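Local coordinates for protein sensory transduction histidine kinase, putative (Borrelia burgdorferi, PDB 5BWJ) that probably senses small molecules through this periplasmic Venus flytrap domain of a membrane-bound hybrid histidine kinase, whose kinase part would phosphorylate protein histidine, at residues D6-K11 against P196-N201. Numbering follows the deposited sequence.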
loop_
_atom_site.group_PDB
_atom_site.type_symbol
_atom_site.label_atom_id
_atom_site.label_comp_id
_atom_site.label_asym_id
_atom_site.label_seq_id
_atom_site.Cartn_x
_atom_site.Cartn_y
_atom_site.Cartn_z
ATOM N N ASP B 6 -9.477 30.958 5.136
ATOM C CA ASP B 6 -10.518 30.002 5.495
ATOM C C ASP B 6 -9.963 28.878 6.359
ATOM O O ASP B 6 -8.758 28.622 6.364
ATOM C CB ASP B 6 -11.157 29.412 4.235
ATOM C CG ASP B 6 -11.812 30.464 3.364
ATOM O OD1 ASP B 6 -12.399 31.418 3.917
ATOM O OD2 ASP B 6 -11.741 30.335 2.124
ATOM N N ILE B 7 -10.855 28.208 7.084
ATOM C CA ILE B 7 -10.489 27.063 7.910
ATOM C C ILE B 7 -11.390 25.877 7.566
ATOM O O ILE B 7 -12.608 26.023 7.470
ATOM C CB ILE B 7 -10.589 27.399 9.416
ATOM C CG1 ILE B 7 -10.321 26.152 10.264
ATOM C CG2 ILE B 7 -11.953 27.998 9.751
ATOM C CD1 ILE B 7 -10.080 26.452 11.728
ATOM N N PHE B 8 -10.782 24.710 7.362
ATOM C CA PHE B 8 -11.519 23.515 6.953
ATOM C C PHE B 8 -11.226 22.332 7.868
ATOM O O PHE B 8 -10.096 22.139 8.315
ATOM C CB PHE B 8 -11.181 23.148 5.506
ATOM C CG PHE B 8 -11.582 24.196 4.508
ATOM C CD1 PHE B 8 -12.915 24.385 4.181
ATOM C CD2 PHE B 8 -10.628 24.991 3.895
ATOM C CE1 PHE B 8 -13.290 25.351 3.265
ATOM C CE2 PHE B 8 -10.996 25.957 2.975
ATOM C CZ PHE B 8 -12.328 26.137 2.661
ATOM N N LYS B 9 -12.260 21.542 8.134
ATOM C CA LYS B 9 -12.149 20.384 9.011
ATOM C C LYS B 9 -12.030 19.098 8.200
ATOM O O LYS B 9 -12.854 18.824 7.327
ATOM C CB LYS B 9 -13.359 20.315 9.943
ATOM C CG LYS B 9 -13.277 19.242 11.011
ATOM C CD LYS B 9 -14.430 19.376 11.995
ATOM C CE LYS B 9 -14.306 18.398 13.150
ATOM N NZ LYS B 9 -15.390 18.589 14.154
ATOM N N PHE B 10 -10.990 18.322 8.489
ATOM C CA PHE B 10 -10.806 17.008 7.887
ATOM C C PHE B 10 -11.079 15.919 8.918
ATOM O O PHE B 10 -10.484 15.911 9.997
ATOM C CB PHE B 10 -9.390 16.863 7.324
ATOM C CG PHE B 10 -9.167 17.614 6.040
ATOM C CD1 PHE B 10 -9.261 16.969 4.819
ATOM C CD2 PHE B 10 -8.864 18.965 6.055
ATOM C CE1 PHE B 10 -9.056 17.657 3.633
ATOM C CE2 PHE B 10 -8.659 19.658 4.876
ATOM C CZ PHE B 10 -8.754 19.001 3.661
ATOM N N LYS B 11 -11.992 15.011 8.588
ATOM C CA LYS B 11 -12.294 13.878 9.457
ATOM C C LYS B 11 -11.651 12.604 8.925
ATOM O O LYS B 11 -12.018 12.107 7.858
ATOM C CB LYS B 11 -13.806 13.686 9.595
ATOM C CG LYS B 11 -14.455 14.646 10.580
ATOM C CD LYS B 11 -15.882 14.230 10.893
ATOM C CE LYS B 11 -16.532 15.164 11.895
ATOM N NZ LYS B 11 -15.827 15.175 13.207
ATOM N N PRO B 196 -21.282 22.878 2.438
ATOM C CA PRO B 196 -21.292 24.300 2.079
ATOM C C PRO B 196 -20.696 24.548 0.697
ATOM O O PRO B 196 -19.887 23.748 0.229
ATOM C CB PRO B 196 -20.427 24.946 3.167
ATOM C CG PRO B 196 -20.440 23.987 4.297
ATOM C CD PRO B 196 -20.524 22.633 3.678
ATOM N N GLU B 197 -21.092 25.646 0.060
ATOM C CA GLU B 197 -20.594 25.988 -1.267
ATOM C C GLU B 197 -19.079 26.172 -1.255
ATOM O O GLU B 197 -18.399 25.871 -2.236
ATOM C CB GLU B 197 -21.271 27.260 -1.781
ATOM N N ILE B 198 -18.558 26.667 -0.137
ATOM C CA ILE B 198 -17.127 26.908 0.003
ATOM C C ILE B 198 -16.345 25.595 -0.040
ATOM O O ILE B 198 -15.200 25.565 -0.489
ATOM C CB ILE B 198 -16.805 27.663 1.316
ATOM C CG1 ILE B 198 -15.304 27.953 1.415
ATOM C CG2 ILE B 198 -17.286 26.871 2.529
ATOM C CD1 ILE B 198 -14.929 28.887 2.550
ATOM N N VAL B 199 -16.970 24.515 0.418
ATOM C CA VAL B 199 -16.334 23.202 0.420
ATOM C C VAL B 199 -16.427 22.562 -0.961
ATOM O O VAL B 199 -15.463 21.967 -1.443
ATOM C CB VAL B 199 -16.975 22.263 1.468
ATOM C CG1 VAL B 199 -16.334 20.875 1.425
ATOM C CG2 VAL B 199 -16.849 22.858 2.861
ATOM N N LYS B 200 -17.588 22.687 -1.594
ATOM C CA LYS B 200 -17.817 22.093 -2.906
ATOM C C LYS B 200 -16.895 22.687 -3.968
ATOM O O LYS B 200 -16.610 22.045 -4.979
ATOM C CB LYS B 200 -19.275 22.279 -3.329
ATOM C CG LYS B 200 -20.269 21.480 -2.504
ATOM C CD LYS B 200 -21.686 21.664 -3.024
ATOM C CE LYS B 200 -22.671 20.765 -2.295
ATOM N NZ LYS B 200 -24.069 20.960 -2.770
ATOM N N ASN B 201 -16.431 23.910 -3.733
ATOM C CA ASN B 201 -15.567 24.597 -4.687
ATOM C C ASN B 201 -14.100 24.217 -4.518
ATOM O O ASN B 201 -13.276 24.493 -5.391
ATOM C CB ASN B 201 -15.724 26.113 -4.546
#
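Ile198 holds CG1 anti to its backbone N (chi1 -178°) and runs on nearly extended through CD1, which carries the chain from the short helix 197-200 across to Asp6 and Phe8. Phe8 has CG beside its own backbone N. The bond to its CB heads toward the helix, and chi1 -63° leaves CZ as the ring atom nearest Ile198. The two side chains meet at the far end of the ring. Ile198 CG1 sits 3.7 Å from Phe8 CZ, at the ring edge and in the ring plane. Ile198 CD1 lies 3.8 Å from the same Phe8 CZ, beyond it and displaced from the ring plane.

Asp6 approaches Ile198 from the opposite direction. Its carboxylate ends against the methyl, with Asp6 OD2 3.5 Å from Ile198 CD1. This is a van der Waals contact between a carboxylate, probably charged, and a methyl. Val199 adds a looser touch, with CG2 4.4 Å from Phe8 CE1. The contact is small, burying 152 Å² in all. Phe8 and Val199 are buried, whereas Ile198 is exposed.

Pro196 is the N-cap residue, and its O accepts a bond from Lys200 N at 3.1 Å within the single turn. The contact is plain packing, away from the magnesium-binding Glu29. It sets the helical turn after strand 184-192 against the N-terminal end of strand 6-13. Phe8 also touches Leu202 in a loop, Ala45 on strand 45-52 and Trp39 on helix 32-42. Strand 6-13 itself runs parallel to strands 45-52 and 65-69, which pair with it in the mixed sheet.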